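Local coordinates for hypothetical protein yppE (Bacillus subtilis, PDB 2IM8) that is of unknown function but folds as a single-chain bundle of four long helices belonging to the DUF1798 family of bacterial proteins, at residues 39-44 and 86-91; 54-59 and 72-78; 81-85 and 98-103. All blocks are in the same frame, centred on the assembly; numbering follows the deposited sequence.

Overall arrangement
All three contacts lie on helix 72-91, which pairs with helix 36-64 in contacts 1 and 2 and with helix 96-121 in contact 3. Contacts 1 and 2 join the same two antiparallel helices on opposite sides of the chain's centre; their own centres are 22 Å apart, and contact 2 is nested inside the chain loop that contact 1 closes. Contact 3 falls between them along helix 72-91, its centre 12 Å from that of contact 1 and 16 Å from that of contact 2. It touches contact 1, where Q88 CB lies 4.2 Å from F99 CD1. Helix 3-29 packs against all three, completing the four-helix bundle.

Contact 1. Residues 39-44 and 86-91; sequences TIKPAV and VLQSYV
Y90 and I40 make the tightly packed part of this contact. I40 CG1 lies 3.7 Å from Y90 CB, the two side chains lying alongside but running in opposite senses, and A43 CB meets the far end of the phenol, 3.6 Å from Y90 OH. The other branch of the isoleucine is equally close-packed, with I40 CG2 3.6 Å from L87 CD1. T39 CG2 reaches Y90 CE1 at 3.7 Å, the two side chains roughly perpendicular. With OG1 beside the backbone N (chi1 -58°), the threonine methyl takes the position anti to that N and meets the ring. These neighbours come at the ring obliquely, while Y34 stacks edge-to-face with it. The two segments run antiparallel at 163°, as neighbours in a four-helix bundle do, and V86 also touches V16 on helix 3-29. Packing is looser beside V44, whose CG2 stands 4.1 Å from V86 CG1, and at V91, where CG1 is 4.0 Å from I40 CD1. On the solvent side K41 points away from helix 72-91, its amine salt-bridged to E45 of its own helix. Behind the packed surface, S89 OG donates to V86 O at 2.6 Å and also bonds to R23.

Contact 2. Residues 54-59 and 72-78; sequences WAEGAL and KEQIEAV
I75 packs as a knob into a hole formed by W54, A55, A58 and L59, joining two antiparallel helices of the four-helix bundle at 173°. Its CB faces L59 CD2 at 4.0 Å. From there the side chain forks. CG1 stands beside the backbone N (chi1 -66°), which leaves CG2 anti to it; CG2 lies 3.8 Å from A58 CB and also touches L59 CD2, whereas CG1 starts the other branch over the same alanine methyl. That branch ends in CD1, which touches both A58 CB and W54 CH2, each at 3.6 Å. An alanine in place of I75 would lack both branches and would probably open a gap beside the A58 methyl and W54 CH2, where CD1 now sits, and deprive L59 CD2 of its contact with CG2. One turn further along helix 72-91, V78 CG2 approaches W54 CZ3 at 3.8 Å, the valine nearly square to the tryptophan side chain. The ring reaches into the bundle interior, touching M13 of helix 3-29 and L110 of helix 96-121, and its NE1 is hydrogen-bonded to T10. Toward the exposed side, the far end of K72 turns off from helix 36-64, but nearer its root the lysine crosses L59 at a slant, with K72 CG 3.6 Å from L59 CD2.

Contact 3. Residues 81-85 and 98-103; sequences NFLEL and RFKDIT
E84 and R98 form a salt bridge at the outer margin of this contact, with E84 OE1 3.3 Å from R98 NH2. The carboxylate and guanidinium planes are turned 72° apart, so the groups meet through this pair of atoms and not as a flat, two-pronged pair. Beside them, a water donates to N81 OD1 at 2.7 Å and accepts from R98 NH1, linking the amide to the same guanidinium. Beneath the charged groups sits I102: its CG2 lies against one guanidinium face, over the centre, and 3.5 Å from N81 OD1, while CD1 reaches E84 CG at 3.7 Å. The ethyl arm points there because CG1 stands between the backbone N and the carbonyl carbon (chi1 62°). Further inward, L85 CD1 meets F99 CZ at 3.5 Å, and L85 CD2 approaches T103 OG1. T103 OG1 is itself held by donating to F99 O at 2.8 Å, on the opposite face of the carbonyl plane from T103 N. The phenyl ring in turn stacks with Y24, and L85 touches A17, both on helix 3-29. Segments 81-85 and 98-103 cross at -136°, and the arrangement, polar groups outside an apolar interior, is that of consecutive, broadly antiparallel helices in a four-helix bundle.

Contact 1. Residues 39-44 and 86-91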
loop_
_atom_site.group_PDB
_atom_site.type_symbol
_atom_site.label_atom_id
_atom_site.label_comp_id
_atom_site.label_asym_id
_atom_site.label_seq_id
_atom_site.Cartn_x
_atom_site.Cartn_y
_atom_site.Cartn_z
ATOM N N THR A 39 5.982 18.340 -0.698
ATOM C CA THR A 39 5.681 17.121 -1.440
ATOM C C THR A 39 5.807 15.822 -0.635
ATOM O O THR A 39 4.836 15.069 -0.506
ATOM C CB THR A 39 6.574 17.022 -2.706
ATOM O OG1 THR A 39 6.370 18.180 -3.531
ATOM C CG2 THR A 39 6.227 15.778 -3.517
ATOM N N ILE A 40 6.993 15.573 -0.093
ATOM C CA ILE A 40 7.277 14.352 0.662
ATOM C C ILE A 40 6.395 14.150 1.898
ATOM O O ILE A 40 5.640 13.184 1.983
ATOM C CB ILE A 40 8.764 14.321 1.084
ATOM C CG1 ILE A 40 9.652 14.382 -0.166
ATOM C CG2 ILE A 40 9.064 13.049 1.888
ATOM C CD1 ILE A 40 11.142 14.427 0.124
ATOM N N LYS A 41 6.494 15.070 2.845
ATOM C CA LYS A 41 5.717 15.000 4.073
ATOM C C LYS A 41 4.220 14.839 3.793
ATOM O O LYS A 41 3.572 13.971 4.369
ATOM C CB LYS A 41 5.998 16.252 4.912
ATOM C CG LYS A 41 5.344 16.287 6.280
ATOM C CD LYS A 41 5.878 17.457 7.110
ATOM C CE LYS A 41 5.107 17.620 8.425
ATOM N NZ LYS A 41 3.709 18.086 8.204
ATOM N N PRO A 42 3.648 15.663 2.896
ATOM C CA PRO A 42 2.214 15.501 2.629
ATOM C C PRO A 42 1.870 14.179 1.950
ATOM O O PRO A 42 0.764 13.667 2.117
ATOM C CB PRO A 42 1.882 16.698 1.750
ATOM C CG PRO A 42 3.174 16.974 1.044
ATOM C CD PRO A 42 4.188 16.810 2.146
ATOM N N ALA A 43 2.807 13.625 1.187
ATOM C CA ALA A 43 2.548 12.365 0.506
ATOM C C ALA A 43 2.488 11.268 1.553
ATOM O O ALA A 43 1.638 10.385 1.481
ATOM C CB ALA A 43 3.634 12.061 -0.515
ATOM N N VAL A 44 3.386 11.330 2.533
ATOM C CA VAL A 44 3.392 10.330 3.598
ATOM C C VAL A 44 2.144 10.476 4.465
ATOM O O VAL A 44 1.481 9.485 4.797
ATOM C CB VAL A 44 4.649 10.461 4.486
ATOM C CG1 VAL A 44 4.549 9.517 5.677
ATOM C CG2 VAL A 44 5.904 10.130 3.668
ATOM N N VAL A 86 6.459 4.665 0.347
ATOM C CA VAL A 86 6.129 6.029 -0.052
ATOM C C VAL A 86 7.297 6.995 0.155
ATOM O O VAL A 86 7.700 7.700 -0.771
ATOM C CB VAL A 86 4.890 6.552 0.699
ATOM C CG1 VAL A 86 4.692 8.041 0.400
ATOM C CG2 VAL A 86 3.655 5.763 0.258
ATOM N N LEU A 87 7.853 7.028 1.357
ATOM C CA LEU A 87 8.984 7.921 1.627
ATOM C C LEU A 87 10.165 7.648 0.697
ATOM O O LEU A 87 10.751 8.568 0.103
ATOM C CB LEU A 87 9.451 7.760 3.079
ATOM C CG LEU A 87 10.699 8.570 3.468
ATOM C CD1 LEU A 87 10.487 10.069 3.218
ATOM C CD2 LEU A 87 11.022 8.303 4.938
ATOM N N GLN A 88 10.533 6.379 0.582
ATOM C CA GLN A 88 11.680 6.026 -0.245
ATOM C C GLN A 88 11.494 6.310 -1.734
ATOM O O GLN A 88 12.476 6.477 -2.460
ATOM C CB GLN A 88 12.052 4.566 -0.008
ATOM C CG GLN A 88 12.511 4.283 1.433
ATOM C CD GLN A 88 13.706 5.126 1.859
ATOM O OE1 GLN A 88 14.655 5.321 1.093
ATOM N NE2 GLN A 88 13.670 5.620 3.092
ATOM N N SER A 89 10.251 6.386 -2.197
ATOM C CA SER A 89 10.027 6.682 -3.608
ATOM C C SER A 89 10.582 8.083 -3.880
ATOM O O SER A 89 11.044 8.370 -4.976
ATOM C CB SER A 89 8.535 6.616 -3.963
ATOM O OG SER A 89 7.794 7.693 -3.407
ATOM N N TYR A 90 10.553 8.938 -2.859
ATOM C CA TYR A 90 11.058 10.305 -2.986
ATOM C C TYR A 90 12.530 10.463 -2.640
ATOM O O TYR A 90 13.255 11.134 -3.365
ATOM C CB TYR A 90 10.247 11.251 -2.100
ATOM C CG TYR A 90 8.808 11.337 -2.524
ATOM C CD1 TYR A 90 8.433 12.130 -3.606
ATOM C CD2 TYR A 90 7.830 10.586 -1.878
ATOM C CE1 TYR A 90 7.113 12.173 -4.041
ATOM C CE2 TYR A 90 6.508 10.619 -2.301
ATOM C CZ TYR A 90 6.161 11.419 -3.387
ATOM O OH TYR A 90 4.861 11.473 -3.815
ATOM N N VAL A 91 12.965 9.845 -1.539
ATOM C CA VAL A 91 14.357 9.965 -1.092
ATOM C C VAL A 91 15.287 8.818 -1.514
ATOM O O VAL A 91 16.512 8.953 -1.469
ATOM C CB VAL A 91 14.416 10.140 0.453
ATOM C CG1 VAL A 91 13.578 11.340 0.856
ATOM C CG2 VAL A 91 13.908 8.891 1.151
#

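Contact 2. Residues 54-59 and 72-78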
loop_
_atom_site.group_PDB
_atom_site.type_symbol
_atom_site.label_atom_id
_atom_site.label_comp_id
_atom_site.label_asym_id
_atom_site.label_seq_id
_atom_site.Cartn_x
_atom_site.Cartn_y
_atom_site.Cartn_z
ATOM N N TRP A 54 -7.845 1.811 5.259
ATOM C CA TRP A 54 -7.870 0.571 4.495
ATOM C C TRP A 54 -7.756 -0.611 5.454
ATOM O O TRP A 54 -8.556 -1.538 5.398
ATOM C CB TRP A 54 -6.706 0.534 3.501
ATOM C CG TRP A 54 -6.611 -0.751 2.764
ATOM C CD1 TRP A 54 -7.341 -1.132 1.671
ATOM C CD2 TRP A 54 -5.751 -1.849 3.078
ATOM N NE1 TRP A 54 -6.982 -2.401 1.286
ATOM C CE2 TRP A 54 -6.008 -2.865 2.135
ATOM C CE3 TRP A 54 -4.783 -2.074 4.070
ATOM C CZ2 TRP A 54 -5.333 -4.093 2.150
ATOM C CZ3 TRP A 54 -4.112 -3.292 4.091
ATOM C CH2 TRP A 54 -4.390 -4.286 3.135
ATOM N N ALA A 55 -6.752 -0.564 6.330
ATOM C CA ALA A 55 -6.526 -1.630 7.304
ATOM C C ALA A 55 -7.764 -1.894 8.163
ATOM O O ALA A 55 -8.156 -3.048 8.367
ATOM C CB ALA A 55 -5.328 -1.283 8.201
ATOM N N GLU A 56 -8.380 -0.830 8.667
ATOM C CA GLU A 56 -9.570 -0.986 9.489
ATOM C C GLU A 56 -10.664 -1.679 8.684
ATOM O O GLU A 56 -11.370 -2.535 9.201
ATOM C CB GLU A 56 -10.045 0.381 10.020
ATOM C CG GLU A 56 -11.527 0.684 9.834
ATOM C CD GLU A 56 -11.789 1.597 8.638
ATOM O OE1 GLU A 56 -11.303 2.754 8.647
ATOM O OE2 GLU A 56 -12.477 1.160 7.689
ATOM N N GLY A 57 -10.794 -1.321 7.410
ATOM C CA GLY A 57 -11.807 -1.944 6.576
ATOM C C GLY A 57 -11.441 -3.389 6.269
ATOM O O GLY A 57 -12.298 -4.276 6.290
ATOM N N ALA A 58 -10.162 -3.622 5.984
ATOM C CA ALA A 58 -9.673 -4.966 5.685
ATOM C C ALA A 58 -9.901 -5.861 6.893
ATOM O O ALA A 58 -10.395 -6.981 6.759
ATOM C CB ALA A 58 -8.172 -4.930 5.328
ATOM N N LEU A 59 -9.540 -5.370 8.076
ATOM C CA LEU A 59 -9.734 -6.157 9.287
ATOM C C LEU A 59 -11.218 -6.458 9.519
ATOM O O LEU A 59 -11.576 -7.564 9.935
ATOM C CB LEU A 59 -9.145 -5.427 10.490
ATOM C CG LEU A 59 -7.616 -5.353 10.496
ATOM C CD1 LEU A 59 -7.166 -4.488 11.656
ATOM C CD2 LEU A 59 -7.022 -6.767 10.599
ATOM N N LYS A 72 -5.208 -11.513 9.643
ATOM C CA LYS A 72 -4.856 -10.305 10.390
ATOM C C LYS A 72 -3.398 -9.827 10.326
ATOM O O LYS A 72 -3.133 -8.666 9.993
ATOM C CB LYS A 72 -5.260 -10.482 11.860
ATOM C CG LYS A 72 -5.298 -9.181 12.656
ATOM C CD LYS A 72 -5.415 -9.431 14.158
ATOM C CE LYS A 72 -4.114 -9.987 14.738
ATOM N NZ LYS A 72 -4.138 -10.031 16.233
ATOM N N GLU A 73 -2.454 -10.702 10.664
ATOM C CA GLU A 73 -1.043 -10.321 10.659
ATOM C C GLU A 73 -0.609 -9.739 9.321
ATOM O O GLU A 73 0.180 -8.799 9.259
ATOM C CB GLU A 73 -0.161 -11.527 10.991
ATOM C CG GLU A 73 -0.435 -12.139 12.345
ATOM C CD GLU A 73 -1.600 -13.109 12.336
ATOM O OE1 GLU A 73 -2.297 -13.225 11.298
ATOM O OE2 GLU A 73 -1.815 -13.757 13.379
ATOM N N GLN A 74 -1.129 -10.322 8.252
ATOM C CA GLN A 74 -0.817 -9.896 6.899
ATOM C C GLN A 74 -1.310 -8.461 6.698
ATOM O O GLN A 74 -0.579 -7.605 6.202
ATOM C CB GLN A 74 -1.501 -10.864 5.937
ATOM C CG GLN A 74 -1.275 -10.675 4.467
ATOM C CD GLN A 74 -1.910 -11.817 3.692
ATOM O OE1 GLN A 74 -2.975 -12.315 4.070
ATOM N NE2 GLN A 74 -1.266 -12.238 2.611
ATOM N N ILE A 75 -2.543 -8.199 7.113
ATOM C CA ILE A 75 -3.114 -6.866 6.970
ATOM C C ILE A 75 -2.310 -5.856 7.776
ATOM O O ILE A 75 -1.922 -4.811 7.259
ATOM C CB ILE A 75 -4.590 -6.829 7.434
ATOM C CG1 ILE A 75 -5.453 -7.680 6.493
ATOM C CG2 ILE A 75 -5.103 -5.388 7.436
ATOM C CD1 ILE A 75 -5.403 -7.219 5.044
ATOM N N GLU A 76 -2.049 -6.186 9.036
ATOM C CA GLU A 76 -1.296 -5.302 9.927
ATOM C C GLU A 76 0.108 -4.924 9.437
ATOM O O GLU A 76 0.580 -3.814 9.693
ATOM C CB GLU A 76 -1.209 -5.935 11.323
ATOM C CG GLU A 76 -2.567 -6.131 11.992
ATOM C CD GLU A 76 -2.465 -6.792 13.363
ATOM O OE1 GLU A 76 -1.834 -7.867 13.470
ATOM O OE2 GLU A 76 -3.027 -6.238 14.332
ATOM N N ALA A 77 0.767 -5.826 8.717
ATOM C CA ALA A 77 2.119 -5.569 8.218
ATOM C C ALA A 77 2.228 -4.536 7.083
ATOM O O ALA A 77 3.296 -3.954 6.871
ATOM C CB ALA A 77 2.754 -6.878 7.770
ATOM N N VAL A 78 1.135 -4.326 6.355
ATOM C CA VAL A 78 1.111 -3.393 5.224
ATOM C C VAL A 78 1.522 -1.953 5.560
ATOM O O VAL A 78 2.363 -1.357 4.879
ATOM C CB VAL A 78 -0.303 -3.374 4.579
ATOM C CG1 VAL A 78 -0.366 -2.324 3.459
ATOM C CG2 VAL A 78 -0.629 -4.767 4.018
#

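Contact 3. Residues 81-85 and 98-103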
loop_
_atom_site.group_PDB
_atom_site.type_symbol
_atom_site.label_atom_id
_atom_site.label_comp_id
_atom_site.label_asym_id
_atom_site.label_seq_id
_atom_site.Cartn_x
_atom_site.Cartn_y
_atom_site.Cartn_z
ATOM N N ASN A 81 5.351 -1.076 5.869
ATOM C CA ASN A 81 6.037 -1.274 4.595
ATOM C C ASN A 81 5.562 -0.253 3.559
ATOM O O ASN A 81 6.368 0.314 2.821
ATOM C CB ASN A 81 5.807 -2.692 4.064
ATOM C CG ASN A 81 6.640 -3.734 4.791
ATOM O OD1 ASN A 81 7.809 -3.502 5.114
ATOM N ND2 ASN A 81 6.050 -4.897 5.027
ATOM N N PHE A 82 4.254 -0.020 3.513
ATOM C CA PHE A 82 3.676 0.928 2.574
ATOM C C PHE A 82 4.224 2.332 2.803
ATOM O O PHE A 82 4.592 3.023 1.852
ATOM C CB PHE A 82 2.155 0.928 2.715
ATOM C CG PHE A 82 1.451 1.863 1.769
ATOM C CD1 PHE A 82 1.397 1.592 0.402
ATOM C CD2 PHE A 82 0.827 3.010 2.248
ATOM C CE1 PHE A 82 0.722 2.458 -0.477
ATOM C CE2 PHE A 82 0.148 3.882 1.374
ATOM C CZ PHE A 82 0.101 3.599 0.012
ATOM N N LEU A 83 4.278 2.760 4.064
ATOM C CA LEU A 83 4.801 4.092 4.368
ATOM C C LEU A 83 6.284 4.209 4.050
ATOM O O LEU A 83 6.756 5.277 3.657
ATOM C CB LEU A 83 4.551 4.453 5.834
ATOM C CG LEU A 83 3.168 5.019 6.168
ATOM C CD1 LEU A 83 2.090 4.086 5.667
ATOM C CD2 LEU A 83 3.056 5.210 7.672
ATOM N N GLU A 84 7.036 3.129 4.230
ATOM C CA GLU A 84 8.454 3.200 3.892
ATOM C C GLU A 84 8.541 3.347 2.373
ATOM O O GLU A 84 9.302 4.172 1.863
ATOM C CB GLU A 84 9.205 1.952 4.345
ATOM C CG GLU A 84 10.623 1.869 3.767
ATOM C CD GLU A 84 11.489 0.791 4.392
ATOM O OE1 GLU A 84 10.950 -0.256 4.817
ATOM O OE2 GLU A 84 12.725 0.995 4.435
ATOM N N LEU A 85 7.744 2.547 1.663
ATOM C CA LEU A 85 7.711 2.579 0.202
ATOM C C LEU A 85 7.428 4.002 -0.278
ATOM O O LEU A 85 8.098 4.499 -1.185
ATOM C CB LEU A 85 6.653 1.587 -0.316
ATOM C CG LEU A 85 5.863 1.734 -1.631
ATOM C CD1 LEU A 85 6.655 2.450 -2.719
ATOM C CD2 LEU A 85 5.450 0.328 -2.084
ATOM N N ARG A 98 15.888 -4.263 -1.242
ATOM C CA ARG A 98 14.996 -3.963 -0.134
ATOM C C ARG A 98 13.731 -3.259 -0.641
ATOM O O ARG A 98 12.617 -3.580 -0.217
ATOM C CB ARG A 98 15.728 -3.081 0.882
ATOM C CG ARG A 98 14.887 -2.596 2.045
ATOM C CD ARG A 98 14.239 -3.735 2.814
ATOM N NE ARG A 98 13.508 -3.218 3.965
ATOM C CZ ARG A 98 12.554 -3.884 4.606
ATOM N NH1 ARG A 98 12.210 -5.105 4.209
ATOM N NH2 ARG A 98 11.942 -3.331 5.639
ATOM N N PHE A 99 13.896 -2.302 -1.545
ATOM C CA PHE A 99 12.735 -1.595 -2.067
ATOM C C PHE A 99 11.803 -2.587 -2.760
ATOM O O PHE A 99 10.572 -2.509 -2.622
ATOM C CB PHE A 99 13.149 -0.515 -3.067
ATOM C CG PHE A 99 12.000 0.332 -3.532
ATOM C CD1 PHE A 99 11.566 1.417 -2.774
ATOM C CD2 PHE A 99 11.289 -0.008 -4.680
ATOM C CE1 PHE A 99 10.430 2.150 -3.154
ATOM C CE2 PHE A 99 10.162 0.716 -5.065
ATOM C CZ PHE A 99 9.732 1.794 -4.301
ATOM N N LYS A 100 12.392 -3.517 -3.511
ATOM C CA LYS A 100 11.604 -4.520 -4.213
ATOM C C LYS A 100 10.869 -5.404 -3.210
ATOM O O LYS A 100 9.691 -5.673 -3.386
ATOM C CB LYS A 100 12.488 -5.393 -5.120
ATOM C CG LYS A 100 11.694 -6.451 -5.897
ATOM C CD LYS A 100 12.552 -7.241 -6.882
ATOM C CE LYS A 100 11.725 -8.288 -7.630
ATOM N NZ LYS A 100 12.512 -9.024 -8.661
ATOM N N ASP A 101 11.567 -5.849 -2.163
ATOM C CA ASP A 101 10.957 -6.700 -1.143
ATOM C C ASP A 101 9.713 -6.098 -0.486
ATOM O O ASP A 101 8.695 -6.769 -0.373
ATOM C CB ASP A 101 11.965 -7.059 -0.045
ATOM C CG ASP A 101 13.122 -7.893 -0.566
ATOM O OD1 ASP A 101 12.912 -8.661 -1.530
ATOM O OD2 ASP A 101 14.234 -7.794 -0.001
ATOM N N ILE A 102 9.781 -4.846 -0.046
ATOM C CA ILE A 102 8.614 -4.244 0.598
ATOM C C ILE A 102 7.497 -3.989 -0.405
ATOM O O ILE A 102 6.315 -4.149 -0.093
ATOM C CB ILE A 102 8.988 -2.934 1.341
ATOM C CG1 ILE A 102 9.528 -1.888 0.364
ATOM C CG2 ILE A 102 10.049 -3.236 2.401
ATOM C CD1 ILE A 102 9.890 -0.582 1.046
ATOM N N THR A 103 7.870 -3.612 -1.623
ATOM C CA THR A 103 6.886 -3.354 -2.668
ATOM C C THR A 103 6.153 -4.660 -2.991
ATOM O O THR A 103 4.914 -4.694 -3.066
ATOM C CB THR A 103 7.570 -2.785 -3.935
ATOM O OG1 THR A 103 8.194 -1.537 -3.610
ATOM C CG2 THR A 103 6.550 -2.531 -5.036
HETATM O O HOH W 1 9.487 -5.560 5.329
#